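Local atomic coordinates of STIL N-terminal domain-containing protein (Trichoplax adhaerens, PDB entry 5OI9), a protein that probably takes part in centriole assembly, as a Trichoplax relative of STIL, whose binding by CEP85 ensures robust PLK4 activation, and is represented here by its N-terminal domain. Residues 36-41 with 345-350; 83-88 with 268-273; 165-170 with 188-193. All coordinates share one frame; numbering follows the deposited sequence. Where two conformers were deposited one is given.

Contact 1. Residues 36-41 with 345-350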
# COMPACT_ATOMS: atom_id res chain seq x y z
N ASP A 36 -12.22 -4.20 -7.65
CA ASP A 36 -13.39 -3.39 -8.00
C ASP A 36 -13.43 -2.09 -7.19
O ASP A 36 -14.51 -1.62 -6.81
CB ASP A 36 -14.69 -4.17 -7.80
CG ASP A 36 -14.60 -5.60 -8.30
OD1 ASP A 36 -14.42 -5.81 -9.52
OD2 ASP A 36 -14.69 -6.53 -7.46
N CYS A 37 -12.26 -1.52 -6.91
CA CYS A 37 -12.08 -0.31 -6.10
C CYS A 37 -12.43 -0.53 -4.63
O CYS A 37 -12.64 0.44 -3.89
CB CYS A 37 -12.88 0.88 -6.65
SG CYS A 37 -12.77 1.10 -8.45
N ASN A 38 -12.48 -1.78 -4.19
CA ASN A 38 -12.90 -2.14 -2.83
C ASN A 38 -11.68 -2.49 -1.98
O ASN A 38 -10.85 -3.30 -2.40
CB ASN A 38 -13.89 -3.31 -2.88
CG ASN A 38 -14.42 -3.71 -1.51
OD1 ASN A 38 -13.67 -3.89 -0.55
ND2 ASN A 38 -15.74 -3.88 -1.41
N LEU A 39 -11.59 -1.89 -0.80
CA LEU A 39 -10.58 -2.23 0.20
C LEU A 39 -11.29 -2.86 1.40
O LEU A 39 -12.18 -2.24 1.99
CB LEU A 39 -9.78 -1.00 0.61
CG LEU A 39 -8.70 -1.23 1.68
CD1 LEU A 39 -7.64 -2.19 1.18
CD2 LEU A 39 -8.08 0.09 2.12
N THR A 40 -10.89 -4.07 1.75
CA THR A 40 -11.50 -4.82 2.84
C THR A 40 -10.60 -4.78 4.07
O THR A 40 -9.39 -4.99 3.96
CB THR A 40 -11.75 -6.28 2.43
OG1 THR A 40 -12.77 -6.32 1.42
CG2 THR A 40 -12.18 -7.13 3.62
N ILE A 41 -11.20 -4.49 5.23
CA ILE A 41 -10.49 -4.46 6.50
C ILE A 41 -11.14 -5.48 7.43
O ILE A 41 -12.35 -5.41 7.68
CB ILE A 41 -10.53 -3.05 7.13
CG1 ILE A 41 -10.11 -1.98 6.12
CG2 ILE A 41 -9.65 -3.00 8.38
CD1 ILE A 41 -8.68 -2.09 5.65
N ARG A 345 -15.55 -6.93 9.88
CA ARG A 345 -15.18 -6.62 8.51
C ARG A 345 -15.75 -5.27 8.11
O ARG A 345 -16.95 -5.03 8.27
CB ARG A 345 -15.66 -7.71 7.54
CG ARG A 345 -15.45 -7.32 6.07
CD ARG A 345 -15.44 -8.53 5.15
NE ARG A 345 -14.34 -9.45 5.45
CZ ARG A 345 -13.94 -10.42 4.64
NH1 ARG A 345 -14.53 -10.61 3.47
NH2 ARG A 345 -12.93 -11.21 5.00
N LEU A 346 -14.89 -4.40 7.60
CA LEU A 346 -15.28 -3.11 7.04
C LEU A 346 -14.93 -3.08 5.56
O LEU A 346 -13.86 -3.56 5.15
CB LEU A 346 -14.59 -1.96 7.77
CG LEU A 346 -15.01 -1.73 9.23
CD1 LEU A 346 -14.10 -0.72 9.91
CD2 LEU A 346 -16.46 -1.29 9.29
N GLN A 347 -15.82 -2.50 4.76
CA GLN A 347 -15.64 -2.37 3.32
C GLN A 347 -15.44 -0.90 2.99
O GLN A 347 -16.24 -0.05 3.38
CB GLN A 347 -16.86 -2.92 2.57
CG GLN A 347 -17.20 -4.37 2.89
CD GLN A 347 -16.31 -5.35 2.16
OE1 GLN A 347 -16.53 -5.65 0.98
NE2 GLN A 347 -15.30 -5.87 2.85
N LEU A 348 -14.36 -0.60 2.27
CA LEU A 348 -14.03 0.78 1.91
C LEU A 348 -13.87 0.87 0.40
O LEU A 348 -12.95 0.28 -0.17
CB LEU A 348 -12.75 1.25 2.62
CG LEU A 348 -12.81 1.49 4.14
CD1 LEU A 348 -12.82 0.19 4.92
CD2 LEU A 348 -11.66 2.37 4.61
N VAL A 349 -14.79 1.58 -0.25
CA VAL A 349 -14.69 1.88 -1.68
C VAL A 349 -14.53 3.39 -1.82
O VAL A 349 -15.52 4.11 -2.03
CB VAL A 349 -15.92 1.36 -2.45
CG1 VAL A 349 -15.76 1.60 -3.94
CG2 VAL A 349 -16.13 -0.12 -2.17
N PRO A 350 -13.31 3.91 -1.69
CA PRO A 350 -13.12 5.36 -1.66
C PRO A 350 -13.13 5.96 -3.06
O PRO A 350 -12.86 5.29 -4.06
CB PRO A 350 -11.75 5.51 -1.01
CG PRO A 350 -11.02 4.27 -1.41
CD PRO A 350 -12.05 3.18 -1.51
O HOH W 1 -11.55 3.13 -4.86

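Contact 2. Residues 83-88 with 268-273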
# COMPACT_ATOMS: atom_id res chain seq x y z
N ASP A 83 -6.63 -10.14 -7.44
CA ASP A 83 -5.91 -8.97 -6.94
C ASP A 83 -6.77 -8.14 -5.99
O ASP A 83 -6.76 -6.91 -6.04
CB ASP A 83 -5.37 -8.13 -8.10
CG ASP A 83 -4.42 -8.91 -9.01
OD1 ASP A 83 -3.59 -9.68 -8.48
OD2 ASP A 83 -4.51 -8.76 -10.24
N ARG A 84 -7.52 -8.82 -5.12
CA ARG A 84 -8.37 -8.16 -4.13
C ARG A 84 -7.59 -7.96 -2.84
O ARG A 84 -7.13 -8.94 -2.23
CB ARG A 84 -9.64 -8.96 -3.88
CG ARG A 84 -10.39 -8.57 -2.63
CD ARG A 84 -11.84 -9.03 -2.67
NE ARG A 84 -12.58 -8.37 -3.74
CZ ARG A 84 -13.91 -8.27 -3.77
NH1 ARG A 84 -14.64 -8.77 -2.79
NH2 ARG A 84 -14.50 -7.65 -4.79
N VAL A 85 -7.44 -6.71 -2.42
CA VAL A 85 -6.57 -6.35 -1.30
C VAL A 85 -7.38 -6.39 -0.01
O VAL A 85 -8.46 -5.80 0.08
CB VAL A 85 -5.95 -4.97 -1.51
CG1 VAL A 85 -5.01 -4.63 -0.37
CG2 VAL A 85 -5.21 -4.91 -2.84
N ILE A 86 -6.84 -7.09 0.99
CA ILE A 86 -7.44 -7.19 2.32
C ILE A 86 -6.37 -6.90 3.36
O ILE A 86 -5.26 -7.43 3.27
CB ILE A 86 -8.06 -8.58 2.56
CG1 ILE A 86 -9.18 -8.86 1.56
CG2 ILE A 86 -8.56 -8.70 3.99
CD1 ILE A 86 -9.86 -10.20 1.76
N ILE A 87 -6.71 -6.05 4.33
CA ILE A 87 -5.84 -5.78 5.47
C ILE A 87 -6.36 -6.57 6.66
O ILE A 87 -7.52 -6.39 7.07
CB ILE A 87 -5.77 -4.27 5.79
CG1 ILE A 87 -5.41 -3.47 4.53
CG2 ILE A 87 -4.78 -4.00 6.91
CD1 ILE A 87 -4.10 -3.87 3.91
N ASN A 88 -5.53 -7.44 7.21
CA ASN A 88 -5.90 -8.29 8.34
C ASN A 88 -5.27 -7.70 9.60
O ASN A 88 -4.07 -7.85 9.83
CB ASN A 88 -5.46 -9.73 8.12
CG ASN A 88 -6.01 -10.69 9.16
OD1 ASN A 88 -7.13 -10.51 9.65
ND2 ASN A 88 -5.24 -11.71 9.50
N HIS A 268 -1.95 -6.61 -13.90
CA HIS A 268 -3.00 -6.10 -13.03
C HIS A 268 -2.68 -6.27 -11.55
O HIS A 268 -3.43 -5.76 -10.71
CB HIS A 268 -4.33 -6.78 -13.35
CG HIS A 268 -4.74 -6.65 -14.78
ND1 HIS A 268 -5.19 -5.47 -15.32
CD2 HIS A 268 -4.76 -7.56 -15.78
CE1 HIS A 268 -5.48 -5.65 -16.60
NE2 HIS A 268 -5.22 -6.91 -16.90
N HIS A 269 -1.61 -6.97 -11.20
CA HIS A 269 -1.23 -7.11 -9.81
C HIS A 269 -0.92 -5.74 -9.22
O HIS A 269 -0.16 -4.97 -9.83
CB HIS A 269 -0.02 -8.04 -9.68
CG HIS A 269 0.22 -8.54 -8.29
ND1 HIS A 269 0.70 -7.74 -7.27
CD2 HIS A 269 0.05 -9.77 -7.74
CE1 HIS A 269 0.81 -8.45 -6.17
NE2 HIS A 269 0.42 -9.68 -6.42
N PRO A 270 -1.48 -5.38 -8.06
CA PRO A 270 -1.24 -4.04 -7.51
C PRO A 270 0.22 -3.74 -7.23
O PRO A 270 0.58 -2.56 -7.12
CB PRO A 270 -2.08 -4.02 -6.23
CG PRO A 270 -2.36 -5.46 -5.91
CD PRO A 270 -2.39 -6.18 -7.22
N TYR A 271 1.07 -4.76 -7.12
CA TYR A 271 2.50 -4.51 -6.94
C TYR A 271 3.10 -3.81 -8.16
O TYR A 271 4.04 -3.02 -8.01
CB TYR A 271 3.23 -5.82 -6.67
CG TYR A 271 4.73 -5.67 -6.47
CD1 TYR A 271 5.24 -5.37 -5.22
CD2 TYR A 271 5.61 -5.83 -7.53
CE1 TYR A 271 6.60 -5.23 -5.02
CE2 TYR A 271 6.98 -5.69 -7.34
CZ TYR A 271 7.47 -5.39 -6.08
OH TYR A 271 8.82 -5.26 -5.89
N VAL A 272 2.59 -4.09 -9.36
CA VAL A 272 3.11 -3.45 -10.56
C VAL A 272 2.83 -1.96 -10.54
O VAL A 272 3.72 -1.13 -10.77
CB VAL A 272 2.52 -4.11 -11.82
CG1 VAL A 272 2.98 -3.39 -13.07
CG2 VAL A 272 2.90 -5.59 -11.87
N TRP A 273 1.58 -1.59 -10.26
CA TRP A 273 1.23 -0.18 -10.09
C TRP A 273 2.06 0.47 -9.00
O TRP A 273 2.48 1.63 -9.13
CB TRP A 273 -0.26 -0.06 -9.79
CG TRP A 273 -0.75 1.33 -9.51
CD1 TRP A 273 -1.17 2.25 -10.43
CD2 TRP A 273 -0.89 1.95 -8.23
NE1 TRP A 273 -1.55 3.41 -9.79
CE2 TRP A 273 -1.39 3.25 -8.44
CE3 TRP A 273 -0.63 1.54 -6.92
CZ2 TRP A 273 -1.65 4.14 -7.40
CZ3 TRP A 273 -0.88 2.42 -5.88
CH2 TRP A 273 -1.38 3.70 -6.13

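Contact 3. Residues 165-170 with 188-193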
# COMPACT_ATOMS: atom_id res chain seq x y z
N MSE A 165 1.53 2.43 -0.35
CA MSE A 165 0.56 3.01 -1.27
C MSE A 165 -0.76 3.38 -0.60
O MSE A 165 -1.66 3.90 -1.25
CB MSE A 165 0.28 2.05 -2.43
CG MSE A 165 1.51 1.66 -3.20
SE MSE A 165 2.40 3.23 -3.90
CE MSE A 165 4.23 2.55 -3.87
N LEU A 166 -0.89 3.11 0.70
CA LEU A 166 -2.11 3.44 1.42
C LEU A 166 -1.77 3.86 2.84
O LEU A 166 -0.80 3.38 3.43
CB LEU A 166 -3.10 2.27 1.42
CG LEU A 166 -2.62 0.90 1.89
CD1 LEU A 166 -2.89 0.71 3.38
CD2 LEU A 166 -3.26 -0.20 1.07
N SER A 167 -2.59 4.76 3.38
CA SER A 167 -2.47 5.20 4.76
C SER A 167 -3.81 4.99 5.44
O SER A 167 -4.81 5.61 5.05
CB SER A 167 -2.03 6.67 4.85
OG SER A 167 -1.96 7.09 6.19
N LEU A 168 -3.83 4.13 6.46
CA LEU A 168 -5.05 3.69 7.11
C LEU A 168 -5.02 4.12 8.57
O LEU A 168 -4.00 3.96 9.25
CB LEU A 168 -5.19 2.17 6.99
CG LEU A 168 -6.44 1.49 7.55
CD1 LEU A 168 -7.66 1.84 6.70
CD2 LEU A 168 -6.23 -0.01 7.60
N LYS A 169 -6.14 4.66 9.05
CA LYS A 169 -6.27 5.10 10.44
C LYS A 169 -7.60 4.61 10.99
O LYS A 169 -8.55 4.36 10.24
CB LYS A 169 -6.18 6.63 10.55
CG LYS A 169 -4.90 7.23 9.99
CD LYS A 169 -4.98 8.74 9.91
CE LYS A 169 -5.00 9.37 11.29
NZ LYS A 169 -3.70 9.16 12.00
N ILE A 170 -7.68 4.49 12.31
CA ILE A 170 -8.89 4.04 12.99
C ILE A 170 -9.18 4.95 14.17
O ILE A 170 -8.28 5.26 14.96
CB ILE A 170 -8.77 2.57 13.46
CG1 ILE A 170 -8.67 1.64 12.26
CG2 ILE A 170 -9.97 2.19 14.32
CD1 ILE A 170 -8.58 0.18 12.63
N GLY A 188 -10.57 5.03 8.32
CA GLY A 188 -10.39 5.88 7.17
C GLY A 188 -9.08 5.57 6.47
O GLY A 188 -8.09 5.18 7.09
N VAL A 189 -9.09 5.73 5.15
CA VAL A 189 -7.94 5.41 4.31
C VAL A 189 -7.77 6.50 3.25
O VAL A 189 -8.74 7.15 2.84
CB VAL A 189 -8.10 4.02 3.64
CG1 VAL A 189 -9.18 4.05 2.57
CG2 VAL A 189 -6.77 3.54 3.07
N VAL A 190 -6.53 6.71 2.84
CA VAL A 190 -6.20 7.55 1.69
C VAL A 190 -5.29 6.75 0.77
O VAL A 190 -4.37 6.07 1.23
CB VAL A 190 -5.54 8.89 2.10
CG1 VAL A 190 -6.54 9.77 2.82
CG2 VAL A 190 -4.32 8.65 2.96
N VAL A 191 -5.57 6.82 -0.53
CA VAL A 191 -4.78 6.13 -1.55
C VAL A 191 -4.53 7.11 -2.69
O VAL A 191 -5.45 7.86 -3.05
CB VAL A 191 -5.49 4.86 -2.04
CG1 VAL A 191 -4.73 4.24 -3.21
CG2 VAL A 191 -5.64 3.86 -0.91
N PRO A 192 -3.33 7.15 -3.27
CA PRO A 192 -3.13 7.99 -4.46
C PRO A 192 -4.07 7.55 -5.57
O PRO A 192 -4.28 6.35 -5.79
CB PRO A 192 -1.66 7.74 -4.83
CG PRO A 192 -1.03 7.30 -3.56
CD PRO A 192 -2.07 6.54 -2.81
N SER A 193 -4.66 8.53 -6.25
CA SER A 193 -5.64 8.23 -7.28
C SER A 193 -5.02 8.00 -8.65
O SER A 193 -5.70 7.48 -9.53
CB SER A 193 -6.67 9.36 -7.37
OG SER A 193 -6.05 10.58 -7.74

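Contact 1. Residues 36-41 with 345-350
Gln347 and Thr40 stand side by side on one face of an antiparallel strand pair, pointing the same way, and Gln347 uses both ends of its amide to reach the facing segment. Its NE2 donates to Thr40 OG1 at 2.9 Å, a bond bent to 133° at the hydrogen, while its OE1 accepts from Asn38 ND2 at 3.1 Å. That second donor sits well above the carbonyl plane of Gln347, and the two amides are turned 54° apart, so they meet obliquely instead of lying flat together. The bend of the Gln347 chain at chi2 (-79°) brings its amide back toward the partner segment; two bonds to different residues should then limit its rotation. Beside it, the methyl CG2 of Thr40 lies over one face of the Arg345 guanidinium, 3.7 Å from Arg345 NE, whose charge is paired with Asp42.

The other face is apolar: Ile41 CG1 meets Leu348 CD1 at 3.7 Å where the two side chains cross, with Leu39 and Leu346 alongside. Paired backbone bonds at Leu39–Leu348 and Ile41–Leu346 fix this alternation. Past the strand ends, Val349 CG1 packs on Cys37 O (3.3 Å), and a water donates to both Cys37 O and Pro350 O.

The pair illustrates how strands distant in sequence complete a sheet: 39-44 lies between 343-348 and the parallel strand 85-97, touched by Thr40 and Ile41, while Leu348 and Leu346 reach across to strands 180-192 and 322-334.

Contact 2. Residues 83-88 with 268-273
The backbones approach each other at one point, where Asp83 CA lies 5.8 Å from His269 CA, and from there strand 85-88 and helix 270-281 diverge. Asp83 carries the contact, its side chain directed at the turn before the helix. CB rests against Pro270 CD at 3.7 Å, and the carboxylate lies against the backbone of His268 and His269. With CG beside the backbone N (chi1 -59°), OD1 reaches His269 CD2 at 3.7 Å; the carboxylate and imidazole planes stand 65° apart. OD2 comes to 3.2 Å from His268 O, two acceptors that form no bond. Val85 CG2 adds a looser apolar touch on Pro270 CG.

His269 is the N-cap: its ND1 accepts from Tyr271 N, which lies in the plane of the ring, at 3.0 Å, and this should hold the ring in its rotation. With an alanine in place of Asp83, the carboxylate's contacts with the His268–His269 turn would probably be lost and a gap opened beside the capping ring.

The junction shows how a helix start can be set against a sheet without a hydrogen bond between the two segments: His269 and Pro270 also touch Ile79 of strand 69-79, while Val272 and Tyr271 pack on strand 256-264 of a second mixed sheet, separate from that of 69-79 and 85-97.

Contact 3. Residues 165-170 with 188-193
This is the open end of a beta hairpin, where the start of strand 167-176 pairs antiparallel with the end of strand 180-192 inside the large mixed sheet. The two short segments run at 169° to each other, and hydrogen-bonded pairs alternate with a non-hydrogen-bonded one in the classical way. Ser167 and Val190 exchange two backbone bonds, as do Lys169 and Gly188, the shortest being Lys169 N to Gly188 O at 2.8 Å. Between them the Leu168–Val189 pair comes closer, 4.4 Å from CA to CA.

Side chains sort onto two faces. On one, Leu168 and Val189 meet obliquely, and CD1 of the leucine does the touching, 3.8 Å from Val189 CB and 3.4 Å from Gly188 O. CG of Leu168 stands opposite the backbone N (chi1 -177°), which carries the branch alongside the neighbouring strand. On the other face Val190 CG2 presses on Ser167 CB at 3.6 Å; the position of this methyl between its own backbone N and carbonyl carbon turns it toward Ser167. Gly188, paired with Lys169, has only its backbone to offer.

Beyond the regular ladder the contact continues through apolar groups and carbonyls. Leu166 CB meets Val191 CG2 at 3.8 Å, tentatively, since this holds for one of two conformers of the valine, and Met165 O, a carbonyl of a selenomethionine, lies 3.1 Å from Pro192 CD as the chains end their pairing.

The hairpin is flanked by strand 118-126, parallel to 167-176 and touched by Leu168, and by strand 322-334 beyond 180-192. Helix 139-155 lies against the Ser167–Val190 face, where Val190 meets Tyr142 and Lys169 meets Glu141, while Met165 and Pro192 both reach helix 270-281 at Met277.

How the contacts relate
The three contacts all reach the large mixed sheet, with centres 11 to 14 Å apart. They are nested along the chain: 165-170 with 188-193 lies within the span closed by contact 2, itself inside the span closed by contact 1. Contacts 1 and 2 share neighbouring strands 39-44 and 85-97 and the Asp36–Arg84 salt bridge. Contacts 1 and 3 meet through apolar faces, Leu348 and Leu39 on Val189 and Ile41 on Leu168. Contacts 2 and 3 touch where Trp273 packs on Met165. Contact 1 thus joins early and late strands in one sheet, contact 3 is a local hairpin of it, and contact 2 sets it against helix 270-281, which also packs on the second sheet, tying both parts together.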